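Local coordinates for protein BexL (Amycolatopsis orientalis, PDB 4XRW) that is a di-domain aromatase/cyclase that probably directs cyclisation and aromatisation of a polyketide intermediate in BE-7585A biosynthesis, at residues T172-D177 against E279-L284; V219-T224 against T233-R238; A107-T112 against H129-V134; A42-W47 against S84-D89. One frame throughout, in Å; residues are numbered along the deposited sequence.

Contact 1: residues T172-D177 against E279-L284; sequences TFSFTD and EHTVVL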
loop_
_atom_site.group_PDB
_atom_site.type_symbol
_atom_site.label_atom_id
_atom_site.label_comp_id
_atom_site.label_asym_id
_atom_site.label_seq_id
_atom_site.Cartn_x
_atom_site.Cartn_y
_atom_site.Cartn_z
ATOM N N THR A 172 -15.231 -0.813 -1.412
ATOM C CA THR A 172 -13.951 -1.501 -1.238
ATOM C C THR A 172 -14.154 -2.959 -1.521
ATOM O O THR A 172 -15.036 -3.574 -0.939
ATOM C CB THR A 172 -13.417 -1.324 0.183
ATOM O OG1 THR A 172 -13.212 0.066 0.420
ATOM C CG2 THR A 172 -12.093 -2.076 0.397
ATOM N N PHE A 173 -13.340 -3.528 -2.407
ATOM C CA PHE A 173 -13.481 -4.939 -2.729
ATOM C C PHE A 173 -12.124 -5.504 -3.093
ATOM O O PHE A 173 -11.210 -4.770 -3.455
ATOM C CB PHE A 173 -14.497 -5.148 -3.856
ATOM C CG PHE A 173 -14.137 -4.474 -5.136
ATOM C CD1 PHE A 173 -13.483 -5.172 -6.133
ATOM C CD2 PHE A 173 -14.435 -3.134 -5.347
ATOM C CE1 PHE A 173 -13.150 -4.561 -7.331
ATOM C CE2 PHE A 173 -14.097 -2.506 -6.536
ATOM C CZ PHE A 173 -13.445 -3.232 -7.536
ATOM N N SER A 174 -12.010 -6.814 -2.972
ATOM C CA SER A 174 -10.769 -7.496 -3.209
ATOM C C SER A 174 -11.077 -8.776 -3.955
ATOM O O SER A 174 -12.133 -9.373 -3.759
ATOM C CB SER A 174 -10.069 -7.760 -1.901
ATOM O OG SER A 174 -9.082 -8.760 -2.036
ATOM N N PHE A 175 -10.175 -9.190 -4.832
ATOM C CA PHE A 175 -10.383 -10.439 -5.571
ATOM C C PHE A 175 -9.028 -11.003 -5.990
ATOM O O PHE A 175 -8.048 -10.258 -6.075
ATOM C CB PHE A 175 -11.279 -10.209 -6.789
ATOM C CG PHE A 175 -10.692 -9.296 -7.817
ATOM C CD1 PHE A 175 -9.903 -9.804 -8.845
ATOM C CD2 PHE A 175 -10.913 -7.936 -7.770
ATOM C CE1 PHE A 175 -9.358 -8.963 -9.803
ATOM C CE2 PHE A 175 -10.360 -7.090 -8.722
ATOM C CZ PHE A 175 -9.577 -7.606 -9.734
ATOM N N THR A 176 -8.991 -12.310 -6.235
ATOM C CA THR A 176 -7.756 -13.017 -6.571
ATOM C C THR A 176 -7.949 -13.922 -7.800
ATOM O O THR A 176 -8.997 -14.542 -7.950
ATOM C CB THR A 176 -7.273 -13.864 -5.391
ATOM O OG1 THR A 176 -7.044 -13.025 -4.244
ATOM C CG2 THR A 176 -6.002 -14.601 -5.731
ATOM N N ASP A 177 -6.952 -13.969 -8.684
ATOM C CA ASP A 177 -6.936 -14.956 -9.783
ATOM C C ASP A 177 -5.760 -15.884 -9.569
ATOM O O ASP A 177 -4.699 -15.429 -9.170
ATOM C CB ASP A 177 -6.845 -14.277 -11.138
ATOM C CG ASP A 177 -8.127 -13.582 -11.526
ATOM O OD1 ASP A 177 -9.142 -14.270 -11.781
ATOM O OD2 ASP A 177 -8.119 -12.352 -11.607
ATOM N N GLU A 279 -3.579 -10.980 -6.505
ATOM C CA GLU A 279 -4.642 -10.387 -5.698
ATOM C C GLU A 279 -4.737 -8.901 -5.966
ATOM O O GLU A 279 -3.724 -8.256 -6.216
ATOM C CB GLU A 279 -4.374 -10.642 -4.216
ATOM C CG GLU A 279 -5.466 -10.100 -3.283
ATOM C CD GLU A 279 -5.300 -8.621 -2.876
ATOM O OE1 GLU A 279 -4.328 -7.919 -3.288
ATOM O OE2 GLU A 279 -6.180 -8.149 -2.125
ATOM N N HIS A 280 -5.934 -8.370 -5.921
ATOM C CA HIS A 280 -6.146 -6.957 -6.028
ATOM C C HIS A 280 -7.088 -6.463 -4.956
ATOM O O HIS A 280 -8.054 -7.080 -4.700
ATOM C CB HIS A 280 -6.745 -6.563 -7.351
ATOM C CG HIS A 280 -5.935 -6.960 -8.540
ATOM N ND1 HIS A 280 -5.121 -6.086 -9.209
ATOM C CD2 HIS A 280 -5.885 -8.112 -9.225
ATOM C CE1 HIS A 280 -4.558 -6.708 -10.216
ATOM N NE2 HIS A 280 -5.009 -7.934 -10.249
ATOM N N THR A 281 -6.762 -5.331 -4.375
ATOM C CA THR A 281 -7.683 -4.592 -3.505
ATOM C C THR A 281 -7.928 -3.199 -4.107
ATOM O O THR A 281 -6.975 -2.431 -4.457
ATOM C CB THR A 281 -7.153 -4.468 -2.061
ATOM O OG1 THR A 281 -7.162 -5.756 -1.414
ATOM C CG2 THR A 281 -8.024 -3.509 -1.251
ATOM N N VAL A 282 -9.211 -2.858 -4.247
ATOM C CA VAL A 282 -9.593 -1.597 -4.831
ATOM C C VAL A 282 -10.551 -0.839 -3.920
ATOM O O VAL A 282 -11.417 -1.451 -3.315
ATOM C CB VAL A 282 -10.280 -1.779 -6.204
ATOM C CG1 VAL A 282 -10.690 -0.435 -6.789
ATOM C CG2 VAL A 282 -9.344 -2.478 -7.185
ATOM N N VAL A 283 -10.366 0.472 -3.843
ATOM C CA VAL A 283 -11.382 1.386 -3.316
ATOM C C VAL A 283 -11.851 2.279 -4.446
ATOM O O VAL A 283 -11.052 2.941 -5.117
ATOM C CB VAL A 283 -10.853 2.255 -2.154
ATOM C CG1 VAL A 283 -11.958 3.187 -1.632
ATOM C CG2 VAL A 283 -10.317 1.394 -1.036
ATOM N N LEU A 284 -13.164 2.325 -4.669
ATOM C CA LEU A 284 -13.706 3.162 -5.739
ATOM C C LEU A 284 -13.820 4.637 -5.391
ATOM O O LEU A 284 -13.945 5.019 -4.234
ATOM C CB LEU A 284 -15.081 2.646 -6.154
ATOM C CG LEU A 284 -15.112 1.285 -6.806
ATOM C CD1 LEU A 284 -16.565 0.837 -6.994
ATOM C CD2 LEU A 284 -14.404 1.350 -8.123
#
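Phe173 lies with one face of its ring against Val282: CZ comes within 3.7 Å of Val282 CB, which sits over that face toward the rim. At the edge of the same ring, close to its plane, Leu284 CG approaches CE2 to 3.9 Å. Two residues on, Phe175 repeats the pattern with His280, whose CB stands over the phenyl face in a CH-pi contact. The imidazole runs nearly parallel to the phenyl but offset, centroids 5.0 Å apart and planes at 23°, with little of one ring above the other. Both phenylalanines place CG between backbone N and carbonyl carbon (chi1 near 60°), which leans each ring toward the neighbouring strand, over its partner.

The opposite face, with Thr172, Ser174 and Thr176, is more polar. Ser174 OG donates to Glu279 OE2 at 3.0 Å, reaching it on the anti side and somewhat out of the carboxylate plane. Thr281 OG1 gives its proton to the same OE2 at 2.7 Å, which accepts it on its syn lone pair. Two hydroxyls thus hold one carboxylate oxygen; a bend at chi2 turns the carboxylate along its strand toward Thr281, within reach of Ser174.

Beneath the side chains, paired backbone bonds tie Phe173 to Val282 and Phe175 to His280 in antiparallel register. His280 is fixed from both nitrogens, by His260 and Ser314. Strand 172-181 is one of two edge strands, within this chain, of its seven-stranded sheet. Strand 257-268 flanks 274-284 on its other side, while helix 299-326 packs on the phenylalanine face, in keeping with a helix-grip fold.

Contact 2: residues V219-T224 against T233-R238; sequences VLRMDT and TTESVR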
loop_
_atom_site.group_PDB
_atom_site.type_symbol
_atom_site.label_atom_id
_atom_site.label_comp_id
_atom_site.label_asym_id
_atom_site.label_seq_id
_atom_site.Cartn_x
_atom_site.Cartn_y
_atom_site.Cartn_z
ATOM N N VAL A 219 10.273 0.992 -8.720
ATOM C CA VAL A 219 9.317 1.947 -9.215
ATOM C C VAL A 219 9.075 1.533 -10.660
ATOM O O VAL A 219 9.964 1.603 -11.500
ATOM C CB VAL A 219 9.806 3.396 -9.098
ATOM C CG1 VAL A 219 8.761 4.333 -9.662
ATOM C CG2 VAL A 219 10.100 3.710 -7.639
ATOM N N LEU A 220 7.889 1.013 -10.903
ATOM C CA LEU A 220 7.560 0.437 -12.217
ATOM C C LEU A 220 6.645 1.389 -12.929
ATOM O O LEU A 220 5.526 1.619 -12.505
ATOM C CB LEU A 220 6.931 -0.938 -12.045
ATOM C CG LEU A 220 6.407 -1.609 -13.305
ATOM C CD1 LEU A 220 7.532 -1.740 -14.334
ATOM C CD2 LEU A 220 5.841 -2.975 -12.885
ATOM N N ARG A 221 7.158 1.995 -13.994
ATOM C CA ARG A 221 6.355 2.777 -14.880
ATOM C C ARG A 221 6.216 2.036 -16.180
ATOM O O ARG A 221 7.210 1.533 -16.718
ATOM C CB ARG A 221 6.954 4.153 -15.110
ATOM C CG ARG A 221 7.008 4.954 -13.853
ATOM C CD ARG A 221 7.721 6.295 -14.112
ATOM N NE ARG A 221 6.953 7.163 -15.016
ATOM C CZ ARG A 221 6.055 8.077 -14.613
ATOM N NH1 ARG A 221 5.784 8.247 -13.332
ATOM N NH2 ARG A 221 5.432 8.820 -15.500
ATOM N N MET A 222 4.987 1.916 -16.645
ATOM C CA MET A 222 4.799 1.205 -17.911
ATOM C C MET A 222 3.697 1.766 -18.756
ATOM O O MET A 222 2.769 2.376 -18.262
ATOM C CB MET A 222 4.582 -0.273 -17.657
ATOM C CG MET A 222 3.487 -0.637 -16.774
ATOM S SD MET A 222 3.626 -2.421 -16.436
ATOM C CE MET A 222 2.149 -3.018 -17.232
ATOM N N ASP A 223 3.892 1.596 -20.064
ATOM C CA ASP A 223 2.959 1.977 -21.096
ATOM C C ASP A 223 2.172 0.779 -21.554
ATOM O O ASP A 223 2.757 -0.261 -21.919
ATOM C CB ASP A 223 3.698 2.552 -22.293
ATOM C CG ASP A 223 4.163 3.962 -22.081
ATOM O OD1 ASP A 223 4.032 4.518 -20.957
ATOM O OD2 ASP A 223 4.687 4.516 -23.054
ATOM N N THR A 224 0.861 0.905 -21.517
ATOM C CA THR A 224 -0.015 -0.191 -21.898
ATOM C C THR A 224 -1.077 0.275 -22.881
ATOM O O THR A 224 -1.366 1.458 -22.962
ATOM C CB THR A 224 -0.718 -0.780 -20.714
ATOM O OG1 THR A 224 -1.402 0.268 -20.016
ATOM C CG2 THR A 224 0.279 -1.422 -19.789
ATOM N N THR A 233 -0.040 5.374 -19.213
ATOM C CA THR A 233 1.273 5.366 -18.602
ATOM C C THR A 233 1.025 5.389 -17.086
ATOM O O THR A 233 0.414 6.314 -16.586
ATOM C CB THR A 233 2.149 6.541 -19.023
ATOM O OG1 THR A 233 2.307 6.541 -20.454
ATOM C CG2 THR A 233 3.508 6.422 -18.391
ATOM N N THR A 234 1.465 4.339 -16.405
ATOM C CA THR A 234 1.067 4.053 -15.037
ATOM C C THR A 234 2.270 3.706 -14.183
ATOM O O THR A 234 3.142 2.970 -14.632
ATOM C CB THR A 234 0.089 2.860 -14.997
ATOM O OG1 THR A 234 -0.953 3.085 -15.975
ATOM C CG2 THR A 234 -0.534 2.749 -13.634
ATOM N N GLU A 235 2.304 4.216 -12.948
ATOM C CA GLU A 235 3.381 3.919 -12.020
ATOM C C GLU A 235 2.829 3.141 -10.847
ATOM O O GLU A 235 1.750 3.456 -10.336
ATOM C CB GLU A 235 4.031 5.206 -11.534
ATOM C CG GLU A 235 5.184 5.015 -10.538
ATOM C CD GLU A 235 5.697 6.345 -9.987
ATOM O OE1 GLU A 235 6.425 7.058 -10.738
ATOM O OE2 GLU A 235 5.351 6.678 -8.810
ATOM N N SER A 236 3.576 2.132 -10.420
ATOM C CA SER A 236 3.384 1.487 -9.136
ATOM C C SER A 236 4.722 1.311 -8.428
ATOM O O SER A 236 5.784 1.307 -9.065
ATOM C CB SER A 236 2.716 0.133 -9.319
ATOM O OG SER A 236 3.575 -0.685 -10.110
ATOM N N VAL A 237 4.667 1.147 -7.113
ATOM C CA VAL A 237 5.852 0.835 -6.332
ATOM C C VAL A 237 5.684 -0.600 -5.833
ATOM O O VAL A 237 4.602 -0.959 -5.344
ATOM C CB VAL A 237 6.033 1.825 -5.165
ATOM C CG1 VAL A 237 7.125 1.347 -4.232
ATOM C CG2 VAL A 237 6.322 3.218 -5.712
ATOM N N ARG A 238 6.690 -1.432 -6.051
ATOM C CA ARG A 238 6.638 -2.843 -5.695
ATOM C C ARG A 238 7.743 -3.204 -4.703
ATOM O O ARG A 238 8.860 -2.692 -4.763
ATOM C CB ARG A 238 6.765 -3.730 -6.963
ATOM C CG ARG A 238 5.958 -3.219 -8.115
ATOM C CD ARG A 238 5.620 -4.328 -9.145
ATOM N NE ARG A 238 6.846 -4.942 -9.647
ATOM C CZ ARG A 238 6.888 -5.971 -10.491
ATOM N NH1 ARG A 238 5.774 -6.523 -10.913
ATOM N NH2 ARG A 238 8.049 -6.446 -10.900
HETATM O O HOH W 1 2.736 0.253 -12.973
HETATM O O HOH W 2 0.038 1.605 -18.041
#
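Arg221 and Glu235 meet across a non-hydrogen-bonded antiparallel pair. Glu235 is extended beyond CG, whereas Arg221 bends at chi3 (66°) and brings NH1 to 2.9 Å from Glu235 OE1. The carboxylate oxygen lies in the guanidinium plane, yet the nitrogen arrives from above the carboxylate plane, and the two planes stand 73° apart. Only NH1 reaches the carboxylate, so the salt bridge is single-pronged. Val219 CG1 packs against the Glu235 stem, 3.7 Å from CG.

Further along this face, Asp223 and Thr233 run side by side, and Thr233 OG1 donates to Asp223 OD1 at 2.7 Å, again from above the carboxylate plane. On the reverse face, Leu220 CD2 rests over one face of the Arg238 guanidinium, 3.9 Å from NE; Gln218 and Val192 O bind that group's NH2. One water donates to Leu220 O and hydrogen-bonds Ser236 OG, which lies between backbone N and carbonyl carbon (chi1 61°). A second donates to Met222 O and links the hydroxyls of Thr224 and Thr234.

This beta hairpin, strands 217-225 and 231-241, thus adds charge pairing and water bridges to its backbone bonds. Thr251 holds Glu235 OE2, so both carboxylate oxygens have partners, which would be expected to favour the ionised form.

Contact 3: residues A107-T112 against H129-V134; sequences AEMSGT and HAYRAV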
loop_
_atom_site.group_PDB
_atom_site.type_symbol
_atom_site.label_atom_id
_atom_site.label_comp_id
_atom_site.label_asym_id
_atom_site.label_seq_id
_atom_site.Cartn_x
_atom_site.Cartn_y
_atom_site.Cartn_z
ATOM N N ALA A 107 17.255 13.375 16.385
ATOM C CA ALA A 107 17.960 12.490 17.320
ATOM C C ALA A 107 17.068 11.331 17.732
ATOM O O ALA A 107 17.532 10.192 17.859
ATOM C CB ALA A 107 18.404 13.241 18.540
ATOM N N GLU A 108 15.797 11.631 17.985
ATOM C CA GLU A 108 14.810 10.576 18.132
ATOM C C GLU A 108 13.391 11.075 17.866
ATOM O O GLU A 108 13.065 12.256 17.996
ATOM C CB GLU A 108 14.904 9.919 19.508
ATOM C CG GLU A 108 14.734 10.842 20.692
ATOM C CD GLU A 108 14.535 10.052 21.992
ATOM O OE1 GLU A 108 15.546 9.720 22.660
ATOM O OE2 GLU A 108 13.362 9.745 22.330
ATOM N N MET A 109 12.590 10.126 17.410
ATOM C CA MET A 109 11.214 10.330 17.024
ATOM C C MET A 109 10.372 9.156 17.525
ATOM O O MET A 109 10.582 8.000 17.126
ATOM C CB MET A 109 11.106 10.437 15.518
ATOM C CG MET A 109 9.703 10.628 14.971
ATOM S SD MET A 109 9.065 12.252 15.417
ATOM C CE MET A 109 10.277 13.335 14.745
ATOM N N SER A 110 9.414 9.470 18.377
ATOM C CA SER A 110 8.450 8.496 18.871
ATOM C C SER A 110 7.062 9.114 18.870
ATOM O O SER A 110 6.904 10.325 18.691
ATOM C CB SER A 110 8.806 8.031 20.268
ATOM O OG SER A 110 8.778 9.135 21.137
ATOM N N GLY A 111 6.048 8.286 19.032
ATOM C CA GLY A 111 4.688 8.770 18.984
ATOM C C GLY A 111 3.730 7.796 19.640
ATOM O O GLY A 111 4.107 6.695 20.070
ATOM N N THR A 112 2.476 8.220 19.719
ATOM C CA THR A 112 1.432 7.422 20.298
ATOM C C THR A 112 0.146 7.700 19.559
ATOM O O THR A 112 -0.170 8.863 19.276
ATOM C CB THR A 112 1.219 7.727 21.814
ATOM O OG1 THR A 112 2.473 7.829 22.483
ATOM C CG2 THR A 112 0.415 6.635 22.464
ATOM N N HIS A 129 3.360 13.045 19.254
ATOM C CA HIS A 129 4.774 12.823 18.955
ATOM C C HIS A 129 5.640 13.381 20.044
ATOM O O HIS A 129 5.283 14.363 20.712
ATOM C CB HIS A 129 5.160 13.452 17.614
ATOM C CG HIS A 129 4.605 12.734 16.427
ATOM N ND1 HIS A 129 3.363 13.019 15.889
ATOM C CD2 HIS A 129 5.113 11.728 15.681
ATOM C CE1 HIS A 129 3.135 12.217 14.867
ATOM N NE2 HIS A 129 4.181 11.425 14.719
ATOM N N ALA A 130 6.799 12.761 20.214
ATOM C CA ALA A 130 7.815 13.271 21.102
ATOM C C ALA A 130 9.116 13.191 20.338
ATOM O O ALA A 130 9.446 12.121 19.828
ATOM C CB ALA A 130 7.867 12.450 22.374
ATOM N N TYR A 131 9.852 14.289 20.253
ATOM C CA TYR A 131 11.079 14.280 19.479
ATOM C C TYR A 131 12.116 15.229 20.007
ATOM O O TYR A 131 11.816 16.177 20.750
ATOM C CB TYR A 131 10.787 14.630 18.020
ATOM C CG TYR A 131 9.856 15.792 17.881
ATOM C CD1 TYR A 131 10.328 17.080 17.725
ATOM C CD2 TYR A 131 8.491 15.591 17.937
ATOM C CE1 TYR A 131 9.444 18.155 17.607
ATOM C CE2 TYR A 131 7.627 16.617 17.831
ATOM C CZ TYR A 131 8.088 17.898 17.676
ATOM O OH TYR A 131 7.152 18.882 17.575
ATOM N N ARG A 132 13.350 14.986 19.589
ATOM C CA ARG A 132 14.382 15.971 19.818
ATOM C C ARG A 132 15.393 15.964 18.699
ATOM O O ARG A 132 15.485 15.022 17.903
ATOM C CB ARG A 132 15.061 15.765 21.169
ATOM C CG ARG A 132 15.500 14.371 21.503
ATOM C CD ARG A 132 16.215 14.363 22.866
ATOM N NE ARG A 132 17.382 15.244 22.856
ATOM C CZ ARG A 132 18.418 15.158 23.687
ATOM N NH1 ARG A 132 18.467 14.214 24.617
ATOM N NH2 ARG A 132 19.418 16.026 23.578
ATOM N N ALA A 133 16.129 17.054 18.645
ATOM C CA ALA A 133 17.104 17.286 17.611
ATOM C C ALA A 133 18.474 16.858 18.127
ATOM O O ALA A 133 18.711 16.835 19.337
ATOM C CB ALA A 133 17.097 18.776 17.197
ATOM N N VAL A 134 19.372 16.530 17.212
ATOM C CA VAL A 134 20.715 16.119 17.590
ATOM C C VAL A 134 21.400 17.335 18.229
ATOM O O VAL A 134 21.411 18.409 17.653
ATOM C CB VAL A 134 21.501 15.595 16.382
ATOM C CG1 VAL A 134 22.953 15.373 16.745
ATOM C CG2 VAL A 134 20.864 14.305 15.832
#
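A classic beta bulge opens this pairing: two residues, Ala107 and Glu108, sit opposite the single Arg132, where the chain bends. Arg132 O accepts from Ala107 N at 2.9 Å and more weakly from Glu108 N at 3.4 Å, while Arg132 N returns a bond to Glu108 O. Ala107 CB reaches past the bulge to Val134 CG2, 3.8 Å away.

Beyond it, Ser110 and Ala130 exchange two backbone bonds. Met109 carries the side-chain packing on one face. Its CG is anti to the backbone N (chi1 179°), and turns at chi2 and chi3 curl the thioether over so that CE touches Tyr131 CB at 3.6 Å. SD lies obliquely to the Tyr131 ring, 5.2 Å from its centroid, in a Met-aromatic contact, and also comes within 4.0 Å of His129 CD2. On the reverse face Glu108 and Arg132 meet through their stems, CG to CG at 3.7 Å; the guanidinium instead forms a salt bridge with Asp136.

The hairpin of strands 106-117 and 123-133 is bordered by strand 94-99 beside Met109 and Gly111 and by strand 22-30 beside His129 and Tyr131. Helix 138-166 packs on the Met109 face, where Asp145 takes the Tyr131 hydroxyl.

Contact 4: residues A42-W47 against S84-D89; sequences AEVANW and SRRELD
Arg86 runs out from its strand with CG anti to the carbonyl carbon (chi1 -47°), then bends at chi3, which carries the guanidinium to the C-terminal end of helix 34-42. There NH2 donates to Ala42 O at 2.8 Å. The acceptor lies in the guanidinium plane, but the bond is rather bent, 141° at the hydrogen, and the nitrogen is tilted from the carbonyl plane. Val44 CG1 approaches the same NH2 at 3.5 Å.

The other terminal nitrogen, NH1, comes within 3.4 Å of Trp47 CZ2. It meets the rim of the indole and not its face, with ring and guanidinium planes 83° apart, so this is not a cation-pi stack. Val44 CG1 lies over one face of that indole. In this helix-grip domain the contact joins strand 80-89 of the seven-stranded sheet to the turn between helices 34-42 and 47-50, whose 3-10 segment spans 44-46. The arginine satisfies carbonyls at a helix end: NH1 also bonds Val41 O, which accepts from Trp47 NE1 as well. Glu67 forms a salt bridge with NH2 and would balance the buried charge.

Nearer the end of the strand, Leu88 CD2 packs on Ala42 CB at 4.0 Å.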
loop_
_atom_site.group_PDB
_atom_site.type_symbol
_atom_site.label_atom_id
_atom_site.label_comp_id
_atom_site.label_asym_id
_atom_site.label_seq_id
_atom_site.Cartn_x
_atom_site.Cartn_y
_atom_site.Cartn_z
ATOM N N ALA A 42 -3.552 -1.030 14.356
ATOM C CA ALA A 42 -2.803 -2.063 15.074
ATOM C C ALA A 42 -2.392 -3.204 14.136
ATOM O O ALA A 42 -1.265 -3.728 14.231
ATOM C CB ALA A 42 -3.622 -2.598 16.237
ATOM N N GLU A 43 -3.287 -3.577 13.229
ATOM C CA GLU A 43 -3.043 -4.684 12.300
ATOM C C GLU A 43 -2.472 -4.161 10.960
ATOM O O GLU A 43 -3.194 -3.608 10.133
ATOM C CB GLU A 43 -4.328 -5.474 12.097
ATOM C CG GLU A 43 -4.845 -6.076 13.427
ATOM C CD GLU A 43 -6.062 -6.995 13.261
ATOM O OE1 GLU A 43 -6.508 -7.233 12.113
ATOM O OE2 GLU A 43 -6.569 -7.482 14.300
ATOM N N VAL A 44 -1.163 -4.316 10.790
ATOM C CA VAL A 44 -0.419 -3.562 9.767
ATOM C C VAL A 44 -0.707 -3.993 8.347
ATOM O O VAL A 44 -0.339 -3.307 7.402
ATOM C CB VAL A 44 1.106 -3.659 10.020
ATOM C CG1 VAL A 44 1.417 -3.202 11.446
ATOM C CG2 VAL A 44 1.621 -5.051 9.786
ATOM N N ALA A 45 -1.347 -5.137 8.184
ATOM C CA ALA A 45 -1.784 -5.557 6.873
ATOM C C ALA A 45 -2.743 -4.481 6.309
ATOM O O ALA A 45 -2.914 -4.359 5.083
ATOM C CB ALA A 45 -2.462 -6.933 6.954
ATOM N N ASN A 46 -3.338 -3.684 7.198
ATOM C CA ASN A 46 -4.288 -2.643 6.787
ATOM C C ASN A 46 -3.661 -1.302 6.416
ATOM O O ASN A 46 -4.342 -0.415 5.915
ATOM C CB ASN A 46 -5.305 -2.372 7.880
ATOM C CG ASN A 46 -6.177 -3.564 8.159
ATOM O OD1 ASN A 46 -6.936 -3.992 7.291
ATOM N ND2 ASN A 46 -6.062 -4.126 9.360
ATOM N N TRP A 47 -2.383 -1.121 6.694
ATOM C CA TRP A 47 -1.826 0.217 6.535
ATOM C C TRP A 47 -1.917 0.726 5.099
ATOM O O TRP A 47 -2.206 1.887 4.919
ATOM C CB TRP A 47 -0.383 0.253 6.994
ATOM C CG TRP A 47 -0.225 0.352 8.506
ATOM C CD1 TRP A 47 -1.131 0.034 9.456
ATOM C CD2 TRP A 47 0.939 0.822 9.194
ATOM N NE1 TRP A 47 -0.596 0.268 10.727
ATOM C CE2 TRP A 47 0.673 0.740 10.582
ATOM C CE3 TRP A 47 2.185 1.288 8.768
ATOM C CZ2 TRP A 47 1.618 1.099 11.537
ATOM C CZ3 TRP A 47 3.111 1.649 9.708
ATOM C CH2 TRP A 47 2.823 1.552 11.084
ATOM N N SER A 84 10.427 0.231 12.913
ATOM C CA SER A 84 9.734 0.861 14.011
ATOM C C SER A 84 9.481 -0.202 15.076
ATOM O O SER A 84 9.131 -1.362 14.773
ATOM C CB SER A 84 8.411 1.480 13.518
ATOM O OG SER A 84 7.740 2.206 14.554
ATOM N N ARG A 85 9.637 0.199 16.325
ATOM C CA ARG A 85 9.278 -0.626 17.460
ATOM C C ARG A 85 7.993 -0.126 18.057
ATOM O O ARG A 85 7.864 1.073 18.296
ATOM C CB ARG A 85 10.381 -0.613 18.513
ATOM C CG ARG A 85 10.083 -1.477 19.713
ATOM C CD ARG A 85 11.254 -1.493 20.663
ATOM N NE ARG A 85 11.070 -2.496 21.698
ATOM C CZ ARG A 85 11.665 -3.689 21.707
ATOM N NH1 ARG A 85 12.520 -4.042 20.746
ATOM N NH2 ARG A 85 11.414 -4.532 22.697
ATOM N N ARG A 86 7.047 -1.030 18.276
ATOM C CA ARG A 86 5.735 -0.639 18.803
ATOM C C ARG A 86 5.353 -1.458 20.027
ATOM O O ARG A 86 5.766 -2.606 20.190
ATOM C CB ARG A 86 4.626 -0.771 17.754
ATOM C CG ARG A 86 4.979 -0.177 16.382
ATOM C CD ARG A 86 3.715 0.092 15.554
ATOM N NE ARG A 86 2.941 -1.111 15.364
ATOM C CZ ARG A 86 1.674 -1.151 14.955
ATOM N NH1 ARG A 86 0.982 -0.036 14.704
ATOM N NH2 ARG A 86 1.109 -2.324 14.827
ATOM N N GLU A 87 4.582 -0.808 20.883
ATOM C CA GLU A 87 3.932 -1.449 22.008
ATOM C C GLU A 87 2.444 -1.209 21.908
ATOM O O GLU A 87 1.997 -0.043 21.886
ATOM C CB GLU A 87 4.457 -0.903 23.336
ATOM C CG GLU A 87 5.897 -1.293 23.611
ATOM C CD GLU A 87 6.903 -0.268 23.085
ATOM O OE1 GLU A 87 6.614 0.958 23.123
ATOM O OE2 GLU A 87 7.997 -0.695 22.650
ATOM N N LEU A 88 1.682 -2.298 21.916
ATOM C CA LEU A 88 0.234 -2.231 21.684
ATOM C C LEU A 88 -0.551 -2.420 22.999
ATOM O O LEU A 88 -0.252 -3.322 23.758
ATOM C CB LEU A 88 -0.186 -3.291 20.683
ATOM C CG LEU A 88 0.008 -2.966 19.183
ATOM C CD1 LEU A 88 1.455 -2.722 18.847
ATOM C CD2 LEU A 88 -0.536 -4.092 18.325
ATOM N N ASP A 89 -1.546 -1.579 23.252
ATOM C CA ASP A 89 -2.392 -1.713 24.453
ATOM C C ASP A 89 -3.859 -1.666 24.018
ATOM O O ASP A 89 -4.471 -0.609 23.991
ATOM C CB ASP A 89 -2.072 -0.603 25.469
ATOM C CG ASP A 89 -2.822 -0.772 26.799
ATOM O OD1 ASP A 89 -3.813 -1.549 26.866
ATOM O OD2 ASP A 89 -2.413 -0.096 27.760
#

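Contacts 4 and 3 come first along the chain and both reach one seven-stranded antiparallel sheet in the N-terminal half, contact 4 through its strand 84-89; their centres are about 18 Å apart. Contacts 1 and 2 share the corresponding sheet of the C-terminal half, also about 18 Å apart, with contact 2 nested inside the loop that contact 1 closes. Both sheets have strand order 1-7-6-5-4-3-2, so contact 1 joins first and last strands while contact 2 is a hairpin near the far edge. Across the halves, contacts 1 and 4 come closest, about 8 Å between nearest atoms, whereas contacts 1 and 3 have centres about 36 Å apart. The layout fits two repeated helix-grip domains.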